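Local atomic coordinates of uncharacterized protein (Enterococcus faecalis, PDB entry 3PM7), a protein that is of unknown function but carries a domain of the PC4-like transcriptional coactivator family, whose members typically bind single-stranded nucleic acids. Residues W32-R42 / G54-F62; M1-E12 / W44-G52. All coordinates share one frame; numbering follows the deposited sequence.

How the contacts relate
The chain begins with helix 3-8, which leads into strand 9-18, and this N-terminal piece waits until W44-G52 returns to it, so contact 2 closes a loop holding 31 intervening residues. Inside that loop the chain passes W32-R42, whose own partner, G54-F62, comes only after W44-G52; contact 1 therefore crosses contact 2 rather than nesting within it. Contact 1 closes a shorter loop of 11 residues, pairing the last two strands of the four-stranded antiparallel sheet and bringing in the first turn of the C-terminal helix, while contact 2 sets the N-terminal helix against the hairpin loop after strand 38-44. The two touch where W32 packs on M51 and R42 probably donates to the carbonyl of G52.

Contact 1: W32-R42 / G54-F62; sequences WNGRPPKFDLR and GITLTNEEF. With SO4 (sulfate ion), chain C.
D40 OD2 accepts from both T56 OG1, 3.1 Å away across the strands, and R42 NH2 on its own strand. R42 grips the carboxylate side-on, each bond in the guanidinium plane and meeting a syn lone pair of D40; R42 NE to D40 OD1 measures 2.7 Å. G54 CA lies over one face of that guanidinium, backbone against flat group. The edge of the W32 indole faces T56 OG1, with W32 NE1 3.8 Å from it and D40 OD2 also near the ring plane.

D40, R42 and T56 point to one face of strands 38-42 and 54-57, an antiparallel pair that ends the four-stranded sheet of the PC4-like fold. L57 N donates to F39 O at 2.7 Å, while L41 and I55 bond reciprocally through their backbones.

F39, L41, I55 and L57 occupy the other face, where L41 also packs on L41 of the second subunit. F62, its ring swung anti to the backbone N (chi1 -171°), brings a face down on that of F39; the centroids are 4.0 Å apart and the planes 23° from parallel. At the helix N-cap, T58 N donates to E61 OE1; the return bond from E61 N to T58 OG1, completing a capping box, is less certain.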
loop_
_atom_site.group_PDB
_atom_site.type_symbol
_atom_site.label_atom_id
_atom_site.label_comp_id
_atom_site.label_asym_id
_atom_site.label_seq_id
_atom_site.Cartn_x
_atom_site.Cartn_y
_atom_site.Cartn_z
ATOM N N TRP A 32 -7.586 13.853 0.570
ATOM C CA TRP A 32 -8.784 13.779 -0.288
ATOM C C TRP A 32 -9.795 14.834 0.143
ATOM O O TRP A 32 -10.281 14.806 1.275
ATOM C CB TRP A 32 -9.450 12.379 -0.229
ATOM C CG TRP A 32 -8.534 11.233 -0.635
ATOM C CD1 TRP A 32 -8.137 10.183 0.148
ATOM C CD2 TRP A 32 -7.925 11.025 -1.920
ATOM N NE1 TRP A 32 -7.318 9.346 -0.570
ATOM C CE2 TRP A 32 -7.176 9.839 -1.839
ATOM C CE3 TRP A 32 -7.945 11.726 -3.130
ATOM C CZ2 TRP A 32 -6.451 9.339 -2.922
ATOM C CZ3 TRP A 32 -7.236 11.223 -4.201
ATOM C CH2 TRP A 32 -6.501 10.040 -4.093
ATOM N N ASN A 33 -10.102 15.774 -0.752
ATOM C CA ASN A 33 -11.153 16.752 -0.517
ATOM C C ASN A 33 -11.052 17.448 0.834
ATOM O O ASN A 33 -12.065 17.604 1.509
ATOM C CB ASN A 33 -12.541 16.100 -0.616
ATOM C CG ASN A 33 -12.777 15.414 -1.942
ATOM O OD1 ASN A 33 -12.214 14.350 -2.210
ATOM N ND2 ASN A 33 -13.637 16.001 -2.769
ATOM N N GLY A 34 -9.854 17.875 1.237
ATOM C CA GLY A 34 -9.705 18.662 2.457
ATOM C C GLY A 34 -9.735 17.828 3.732
ATOM O O GLY A 34 -9.747 18.363 4.844
ATOM N N ARG A 35 -9.747 16.510 3.582
ATOM C CA ARG A 35 -9.754 15.623 4.735
ATOM C C ARG A 35 -8.339 15.506 5.333
ATOM O O ARG A 35 -7.353 15.891 4.690
ATOM C CB ARG A 35 -10.268 14.230 4.310
ATOM C CG ARG A 35 -11.741 14.211 3.862
ATOM C CD ARG A 35 -12.642 14.572 5.019
ATOM N NE ARG A 35 -12.659 13.479 5.987
ATOM C CZ ARG A 35 -12.906 13.645 7.281
ATOM N NH1 ARG A 35 -13.126 14.859 7.765
ATOM N NH2 ARG A 35 -12.919 12.604 8.094
ATOM N N PRO A 36 -8.235 14.991 6.571
ATOM C CA PRO A 36 -6.909 14.775 7.148
ATOM C C PRO A 36 -6.011 13.971 6.206
ATOM O O PRO A 36 -6.469 13.003 5.588
ATOM C CB PRO A 36 -7.219 14.002 8.426
ATOM C CG PRO A 36 -8.539 14.649 8.885
ATOM C CD PRO A 36 -9.304 14.856 7.584
ATOM N N PRO A 37 -4.737 14.396 6.069
ATOM C CA PRO A 37 -3.822 13.744 5.133
ATOM C C PRO A 37 -3.535 12.314 5.511
ATOM O O PRO A 37 -3.430 11.983 6.692
ATOM C CB PRO A 37 -2.529 14.588 5.244
ATOM C CG PRO A 37 -2.995 15.937 5.750
ATOM C CD PRO A 37 -4.132 15.586 6.705
ATOM N N LYS A 38 -3.386 11.468 4.499
ATOM C CA LYS A 38 -3.074 10.070 4.719
ATOM C C LYS A 38 -2.105 9.556 3.654
ATOM O O LYS A 38 -2.109 10.020 2.519
ATOM C CB LYS A 38 -4.362 9.247 4.703
ATOM C CG LYS A 38 -5.213 9.403 5.968
ATOM C CD LYS A 38 -6.517 8.593 5.936
ATOM C CE LYS A 38 -7.429 8.996 7.101
ATOM N NZ LYS A 38 -8.719 8.213 7.162
ATOM N N PHE A 39 -1.276 8.589 4.014
ATOM C CA PHE A 39 -0.464 7.915 3.020
ATOM C C PHE A 39 -1.337 7.044 2.131
ATOM O O PHE A 39 -2.282 6.421 2.595
ATOM C CB PHE A 39 0.632 7.105 3.701
ATOM C CG PHE A 39 1.682 7.965 4.336
ATOM C CD1 PHE A 39 1.689 8.182 5.707
ATOM C CD2 PHE A 39 2.641 8.587 3.555
ATOM C CE1 PHE A 39 2.655 8.987 6.290
ATOM C CE2 PHE A 39 3.604 9.414 4.125
ATOM C CZ PHE A 39 3.621 9.605 5.493
ATOM N N ASP A 40 -1.003 7.012 0.846
ATOM C CA ASP A 40 -1.849 6.423 -0.177
ATOM C C ASP A 40 -0.933 5.659 -1.131
ATOM O O ASP A 40 0.068 6.200 -1.626
ATOM C CB ASP A 40 -2.620 7.529 -0.925
ATOM C CG ASP A 40 -3.632 6.977 -1.924
ATOM O OD1 ASP A 40 -3.367 6.975 -3.145
ATOM O OD2 ASP A 40 -4.704 6.539 -1.494
ATOM N N LEU A 41 -1.263 4.398 -1.374
ATOM C CA LEU A 41 -0.417 3.518 -2.188
ATOM C C LEU A 41 -1.269 3.033 -3.347
ATOM O O LEU A 41 -2.254 2.339 -3.144
ATOM C CB LEU A 41 0.029 2.322 -1.350
ATOM C CG LEU A 41 1.169 1.453 -1.873
ATOM C CD1 LEU A 41 2.402 2.293 -2.057
ATOM C CD2 LEU A 41 1.445 0.309 -0.904
ATOM N N ARG A 42 -0.915 3.415 -4.566
ATOM C CA ARG A 42 -1.867 3.292 -5.650
ATOM C C ARG A 42 -1.183 3.485 -6.998
ATOM O O ARG A 42 -0.128 4.106 -7.078
ATOM C CB ARG A 42 -2.928 4.382 -5.409
ATOM C CG ARG A 42 -3.905 4.689 -6.512
ATOM C CD ARG A 42 -4.806 5.878 -6.083
ATOM N NE ARG A 42 -5.188 5.770 -4.675
ATOM C CZ ARG A 42 -6.224 5.066 -4.216
ATOM N NH1 ARG A 42 -7.016 4.401 -5.058
ATOM N NH2 ARG A 42 -6.479 5.031 -2.905
ATOM N N GLY A 54 -5.953 1.075 -5.376
ATOM C CA GLY A 54 -4.927 1.137 -4.357
ATOM C C GLY A 54 -5.546 1.169 -2.987
ATOM O O GLY A 54 -6.675 0.752 -2.818
ATOM N N ILE A 55 -4.811 1.692 -2.014
ATOM C CA ILE A 55 -5.266 1.629 -0.630
ATOM C C ILE A 55 -4.749 2.856 0.132
ATOM O O ILE A 55 -3.651 3.343 -0.109
ATOM C CB ILE A 55 -4.770 0.312 0.025
ATOM C CG1 ILE A 55 -5.415 0.083 1.383
ATOM C CG2 ILE A 55 -3.241 0.299 0.154
ATOM C CD1 ILE A 55 -5.164 -1.308 1.918
ATOM N N THR A 56 -5.547 3.368 1.048
ATOM C CA THR A 56 -5.100 4.483 1.877
ATOM C C THR A 56 -4.670 3.914 3.231
ATOM O O THR A 56 -5.226 2.918 3.690
ATOM C CB THR A 56 -6.223 5.517 2.029
ATOM O OG1 THR A 56 -6.743 5.823 0.728
ATOM C CG2 THR A 56 -5.702 6.809 2.653
ATOM N N LEU A 57 -3.650 4.496 3.847
ATOM C CA LEU A 57 -3.277 4.075 5.194
ATOM C C LEU A 57 -3.551 5.191 6.189
ATOM O O LEU A 57 -2.979 6.276 6.074
ATOM C CB LEU A 57 -1.804 3.691 5.258
ATOM C CG LEU A 57 -1.430 2.495 4.382
ATOM C CD1 LEU A 57 0.075 2.301 4.335
ATOM C CD2 LEU A 57 -2.131 1.245 4.897
ATOM N N THR A 58 -4.419 4.938 7.163
ATOM C CA THR A 58 -4.562 5.887 8.261
ATOM C C THR A 58 -3.183 5.978 8.888
ATOM O O THR A 58 -2.307 5.164 8.581
ATOM C CB THR A 58 -5.554 5.398 9.306
ATOM O OG1 THR A 58 -5.021 4.229 9.943
ATOM C CG2 THR A 58 -6.883 5.056 8.657
ATOM N N ASN A 59 -2.965 6.959 9.752
ATOM C CA ASN A 59 -1.628 7.144 10.312
ATOM C C ASN A 59 -1.250 6.036 11.298
ATOM O O ASN A 59 -0.064 5.756 11.512
ATOM C CB ASN A 59 -1.494 8.529 10.946
ATOM C CG ASN A 59 -1.700 9.640 9.939
ATOM O OD1 ASN A 59 -0.762 10.061 9.260
ATOM N ND2 ASN A 59 -2.938 10.105 9.821
ATOM N N GLU A 60 -2.268 5.402 11.877
ATOM C CA GLU A 60 -2.057 4.286 12.788
ATOM C C GLU A 60 -1.590 3.046 12.015
ATOM O O GLU A 60 -0.713 2.313 12.473
ATOM C CB GLU A 60 -3.325 3.994 13.610
ATOM C CG GLU A 60 -4.376 3.121 12.913
ATOM C CD GLU A 60 -5.631 3.879 12.473
ATOM O OE1 GLU A 60 -5.779 5.083 12.821
ATOM O OE2 GLU A 60 -6.472 3.259 11.773
ATOM N N GLU A 61 -2.172 2.828 10.838
ATOM C CA GLU A 61 -1.768 1.732 9.966
ATOM C C GLU A 61 -0.377 1.961 9.390
ATOM O O GLU A 61 0.416 1.024 9.265
ATOM C CB GLU A 61 -2.782 1.549 8.840
ATOM C CG GLU A 61 -4.176 1.307 9.357
ATOM C CD GLU A 61 -5.210 1.298 8.250
ATOM O OE1 GLU A 61 -5.025 2.039 7.256
ATOM O OE2 GLU A 61 -6.202 0.546 8.373
ATOM N N PHE A 62 -0.073 3.205 9.042
ATOM C CA PHE A 62 1.221 3.482 8.443
ATOM C C PHE A 62 2.353 3.340 9.449
ATOM O O PHE A 62 3.482 3.022 9.078
ATOM C CB PHE A 62 1.285 4.874 7.791
ATOM C CG PHE A 62 2.530 5.071 6.996
ATOM C CD1 PHE A 62 3.612 5.765 7.529
ATOM C CD2 PHE A 62 2.656 4.490 5.740
ATOM C CE1 PHE A 62 4.781 5.914 6.801
ATOM C CE2 PHE A 62 3.827 4.627 5.001
ATOM C CZ PHE A 62 4.896 5.339 5.535
HETATM S S SO4 C . -14.878 13.255 10.757
HETATM O O1 SO4 C . -14.073 12.036 10.705
HETATM O O2 SO4 C . -15.981 13.147 9.806
HETATM O O3 SO4 C . -15.414 13.428 12.103
HETATM O O4 SO4 C . -14.053 14.411 10.417
HETATM O O HOH W 1 -0.314 11.876 7.701
HETATM O O HOH W 2 -5.254 11.220 8.827
#

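Contact 2: M1-E12 / W44-G52; sequences MKEEFSYEILEE and WAPDHEKMG
F5 reaches from helix 3-8 toward W44, and its side chain meets the loop of W44-G52 atom by atom. Its chi1 of -77° sets CG opposite the carbonyl carbon and beside the backbone N, which directs the ring at the loop. CB begins beside the carbonyl of H48, with F5 CB 3.7 Å from H48 O. At the next step F5 CG lies beneath the CZ3 edge of the indole, 3.7 Å from W44 CZ3, and CD1 is equally near W44 CZ3 and CH2. On the other flank the ring turns to the loop backbone: F5 CD2 comes within 3.0 Å of H48 O, and F5 CE2 is 3.9 Å from E49 O, which lies at the ring edge in its plane. The far end of the ring, CE1 and CZ, lies near the methyl of the selenomethionine M51, but the modelled approach is too close to be trusted.

W44 meets this ring edge-on. Its six-membered ring stands almost upright on the face of F5, the planes 89° apart and the centroids separated by 4.9 Å, with CZ3 above the centre of the phenyl. The indole is itself enclosed between side chains, I9 CD1 and the imidazole of H48 on one face and M51 CB on the opposite one. Beyond I9, the extended side chain of E12 brings its carboxylate toward the H48 ring, the two planes 57° apart. At the N-terminal end a water joins K2 NZ to E49 O, accepting from the lysine and donating to the carbonyl.

The loop is held by its own backbone bonds, A45 N to K50 O and H48 N to A45 O, while strand 51-52 returns beside strand 38-44. What results is a T-shaped aromatic pair between a short N-terminal helix and a beta-hairpin loop, at the place where the helix runs into the edge strand of the sheet through a classic beta bulge of L10 and E11 opposite L29.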
loop_
_atom_site.group_PDB
_atom_site.type_symbol
_atom_site.label_atom_id
_atom_site.label_comp_id
_atom_site.label_asym_id
_atom_site.label_seq_id
_atom_site.Cartn_x
_atom_site.Cartn_y
_atom_site.Cartn_z
HETATM N N MSE A 1 -6.547 18.882 -15.863
HETATM C CA MSE A 1 -7.095 17.532 -15.805
HETATM C C MSE A 1 -6.022 16.506 -15.449
HETATM O O MSE A 1 -5.422 15.886 -16.332
HETATM C CB MSE A 1 -7.754 17.168 -17.135
HETATM C CG MSE A 1 -8.972 18.008 -17.465
HETATM SE SE MSE A 1 -9.309 18.070 -19.381
HETATM C CE MSE A 1 -7.810 19.193 -19.932
ATOM N N LYS A 2 -5.789 16.325 -14.152
ATOM C CA LYS A 2 -6.551 17.037 -13.131
ATOM C C LYS A 2 -5.662 17.913 -12.251
ATOM O O LYS A 2 -4.713 17.431 -11.629
ATOM C CB LYS A 2 -7.334 16.048 -12.263
ATOM C CG LYS A 2 -8.225 15.095 -13.052
ATOM C CD LYS A 2 -9.306 15.844 -13.820
ATOM C CE LYS A 2 -10.137 14.895 -14.663
ATOM N NZ LYS A 2 -10.798 13.860 -13.827
ATOM N N GLU A 3 -5.971 19.206 -12.213
ATOM C CA GLU A 3 -5.324 20.114 -11.280
ATOM C C GLU A 3 -5.899 19.839 -9.899
ATOM O O GLU A 3 -5.409 20.348 -8.891
ATOM C CB GLU A 3 -5.575 21.574 -11.669
ATOM C CG GLU A 3 -5.521 21.854 -13.164
ATOM C CD GLU A 3 -6.862 21.639 -13.851
ATOM O OE1 GLU A 3 -7.901 21.615 -13.152
ATOM O OE2 GLU A 3 -6.876 21.494 -15.093
ATOM N N GLU A 4 -6.955 19.031 -9.865
ATOM C CA GLU A 4 -7.574 18.645 -8.609
ATOM C C GLU A 4 -6.673 17.656 -7.888
ATOM O O GLU A 4 -6.443 17.763 -6.683
ATOM C CB GLU A 4 -8.953 18.042 -8.854
ATOM C CG GLU A 4 -9.868 18.131 -7.656
ATOM C CD GLU A 4 -11.301 17.779 -7.992
ATOM O OE1 GLU A 4 -11.690 17.906 -9.177
ATOM O OE2 GLU A 4 -12.036 17.369 -7.070
ATOM N N PHE A 5 -6.142 16.696 -8.629
ATOM C CA PHE A 5 -5.166 15.783 -8.062
ATOM C C PHE A 5 -3.930 16.544 -7.555
ATOM O O PHE A 5 -3.410 16.250 -6.480
ATOM C CB PHE A 5 -4.786 14.706 -9.082
ATOM C CG PHE A 5 -5.823 13.619 -9.240
ATOM C CD1 PHE A 5 -6.469 13.083 -8.132
ATOM C CD2 PHE A 5 -6.170 13.151 -10.499
ATOM C CE1 PHE A 5 -7.398 12.087 -8.272
ATOM C CE2 PHE A 5 -7.101 12.151 -10.657
ATOM C CZ PHE A 5 -7.725 11.606 -9.538
ATOM N N SER A 6 -3.480 17.545 -8.304
ATOM C CA SER A 6 -2.262 18.266 -7.930
ATOM C C SER A 6 -2.424 18.982 -6.593
ATOM O O SER A 6 -1.471 19.132 -5.835
ATOM C CB SER A 6 -1.862 19.270 -9.014
ATOM O OG SER A 6 -2.709 20.408 -8.988
ATOM N N TYR A 7 -3.641 19.425 -6.307
ATOM C CA TYR A 7 -3.936 20.045 -5.026
ATOM C C TYR A 7 -4.011 19.004 -3.894
ATOM O O TYR A 7 -3.603 19.256 -2.751
ATOM C CB TYR A 7 -5.253 20.816 -5.129
ATOM C CG TYR A 7 -5.621 21.564 -3.867
ATOM C CD1 TYR A 7 -6.618 21.083 -3.014
ATOM C CD2 TYR A 7 -4.970 22.755 -3.521
ATOM C CE1 TYR A 7 -6.960 21.767 -1.856
ATOM C CE2 TYR A 7 -5.303 23.443 -2.368
ATOM C CZ TYR A 7 -6.301 22.944 -1.541
ATOM O OH TYR A 7 -6.629 23.613 -0.386
ATOM N N GLU A 8 -4.550 17.833 -4.207
ATOM C CA GLU A 8 -4.763 16.802 -3.192
ATOM C C GLU A 8 -3.474 16.050 -2.837
ATOM O O GLU A 8 -3.291 15.622 -1.695
ATOM C CB GLU A 8 -5.863 15.840 -3.655
ATOM C CG GLU A 8 -7.211 16.550 -3.844
ATOM C CD GLU A 8 -8.285 15.640 -4.409
ATOM O OE1 GLU A 8 -9.405 15.652 -3.868
ATOM O OE2 GLU A 8 -8.012 14.913 -5.388
ATOM N N ILE A 9 -2.570 15.906 -3.801
ATOM C CA ILE A 9 -1.280 15.266 -3.528
ATOM C C ILE A 9 -0.365 16.245 -2.815
ATOM O O ILE A 9 0.055 17.248 -3.388
ATOM C CB ILE A 9 -0.641 14.730 -4.828
ATOM C CG1 ILE A 9 -1.522 13.599 -5.386
ATOM C CG2 ILE A 9 0.786 14.217 -4.570
ATOM C CD1 ILE A 9 -1.104 13.080 -6.731
ATOM N N LEU A 10 -0.074 15.978 -1.549
ATOM C CA LEU A 10 0.690 16.929 -0.757
ATOM C C LEU A 10 2.174 16.676 -0.932
ATOM O O LEU A 10 2.965 17.611 -0.989
ATOM C CB LEU A 10 0.309 16.853 0.719
ATOM C CG LEU A 10 -1.205 16.942 0.984
ATOM C CD1 LEU A 10 -1.505 16.840 2.469
ATOM C CD2 LEU A 10 -1.772 18.221 0.416
ATOM N N GLU A 11 2.542 15.406 -1.016
ATOM C CA GLU A 11 3.935 15.021 -1.151
ATOM C C GLU A 11 4.019 13.740 -1.964
ATOM O O GLU A 11 3.306 12.776 -1.689
ATOM C CB GLU A 11 4.563 14.809 0.227
ATOM C CG GLU A 11 6.075 14.677 0.216
ATOM C CD GLU A 11 6.646 14.364 1.587
ATOM O OE1 GLU A 11 5.879 13.946 2.482
ATOM O OE2 GLU A 11 7.869 14.533 1.775
ATOM N N GLU A 12 4.876 13.720 -2.974
ATOM C CA GLU A 12 5.146 12.457 -3.661
ATOM C C GLU A 12 6.300 11.823 -2.939
ATOM O O GLU A 12 7.426 12.305 -3.024
ATOM C CB GLU A 12 5.438 12.672 -5.150
ATOM C CG GLU A 12 4.362 13.543 -5.800
ATOM C CD GLU A 12 4.482 13.672 -7.309
ATOM O OE1 GLU A 12 5.482 13.192 -7.892
ATOM O OE2 GLU A 12 3.554 14.262 -7.909
ATOM N N TRP A 44 -0.961 5.285 -10.642
ATOM C CA TRP A 44 -1.330 6.586 -11.198
ATOM C C TRP A 44 -0.882 6.712 -12.647
ATOM O O TRP A 44 0.243 6.316 -12.988
ATOM C CB TRP A 44 -0.632 7.689 -10.420
ATOM C CG TRP A 44 -1.170 7.918 -9.058
ATOM C CD1 TRP A 44 -0.743 7.339 -7.895
ATOM C CD2 TRP A 44 -2.244 8.809 -8.702
ATOM N NE1 TRP A 44 -1.486 7.821 -6.829
ATOM C CE2 TRP A 44 -2.417 8.716 -7.307
ATOM C CE3 TRP A 44 -3.068 9.670 -9.429
ATOM C CZ2 TRP A 44 -3.377 9.448 -6.629
ATOM C CZ3 TRP A 44 -4.037 10.411 -8.743
ATOM C CH2 TRP A 44 -4.173 10.296 -7.361
ATOM N N ALA A 45 -1.733 7.296 -13.486
ATOM C CA ALA A 45 -1.368 7.575 -14.871
ATOM C C ALA A 45 -0.177 8.529 -14.915
ATOM O O ALA A 45 0.132 9.172 -13.911
ATOM C CB ALA A 45 -2.565 8.152 -15.635
ATOM N N PRO A 46 0.493 8.630 -16.081
ATOM C CA PRO A 46 1.709 9.439 -16.272
ATOM C C PRO A 46 1.751 10.793 -15.534
ATOM O O PRO A 46 2.641 11.014 -14.701
ATOM C CB PRO A 46 1.745 9.645 -17.788
ATOM C CG PRO A 46 1.155 8.384 -18.323
ATOM C CD PRO A 46 0.099 7.948 -17.332
ATOM N N ASP A 47 0.832 11.699 -15.832
ATOM C CA ASP A 47 0.865 13.005 -15.168
ATOM C C ASP A 47 -0.227 13.119 -14.095
ATOM O O ASP A 47 -0.831 14.187 -13.900
ATOM C CB ASP A 47 0.755 14.148 -16.185
ATOM C CG ASP A 47 1.328 15.465 -15.650
ATOM O OD1 ASP A 47 2.347 15.421 -14.922
ATOM O OD2 ASP A 47 0.764 16.543 -15.958
ATOM N N HIS A 48 -0.461 12.009 -13.400
ATOM C CA HIS A 48 -1.491 11.933 -12.375
ATOM C C HIS A 48 -2.844 12.369 -12.913
ATOM O O HIS A 48 -3.637 12.951 -12.181
ATOM C CB HIS A 48 -1.126 12.814 -11.170
ATOM C CG HIS A 48 0.179 12.454 -10.535
ATOM N ND1 HIS A 48 0.306 11.413 -9.643
ATOM C CD2 HIS A 48 1.421 12.973 -10.688
ATOM C CE1 HIS A 48 1.569 11.310 -9.263
ATOM N NE2 HIS A 48 2.265 12.249 -9.881
ATOM N N GLU A 49 -3.115 12.090 -14.179
ATOM C CA GLU A 49 -4.361 12.555 -14.783
ATOM C C GLU A 49 -5.524 11.657 -14.366
ATOM O O GLU A 49 -6.685 11.987 -14.571
ATOM C CB GLU A 49 -4.240 12.567 -16.312
ATOM C CG GLU A 49 -4.133 11.177 -16.927
ATOM C CD GLU A 49 -3.694 11.204 -18.387
ATOM O OE1 GLU A 49 -3.099 10.201 -18.854
ATOM O OE2 GLU A 49 -3.946 12.227 -19.065
ATOM N N LYS A 50 -5.197 10.509 -13.790
ATOM C CA LYS A 50 -6.192 9.506 -13.464
ATOM C C LYS A 50 -5.566 8.517 -12.508
ATOM O O LYS A 50 -4.361 8.232 -12.598
ATOM C CB LYS A 50 -6.652 8.803 -14.740
ATOM C CG LYS A 50 -7.676 7.705 -14.540
ATOM C CD LYS A 50 -8.188 7.193 -15.879
ATOM C CE LYS A 50 -9.151 6.030 -15.699
ATOM N NZ LYS A 50 -8.572 4.965 -14.827
HETATM N N MSE A 51 -6.379 7.988 -11.596
HETATM C CA MSE A 51 -5.882 7.056 -10.590
HETATM C C MSE A 51 -6.413 5.646 -10.826
HETATM O O MSE A 51 -7.436 5.447 -11.461
HETATM C CB MSE A 51 -6.247 7.535 -9.179
HETATM C CG MSE A 51 -7.650 7.162 -8.738
HETATM SE SE MSE A 51 -8.074 7.596 -6.860
HETATM C CE MSE A 51 -8.477 9.487 -7.066
ATOM N N GLY A 52 -5.689 4.665 -10.322
ATOM C CA GLY A 52 -6.135 3.292 -10.430
ATOM C C GLY A 52 -6.396 2.787 -9.035
ATOM O O GLY A 52 -6.547 3.578 -8.102
HETATM O O HOH W 3 -9.392 11.349 -14.580
#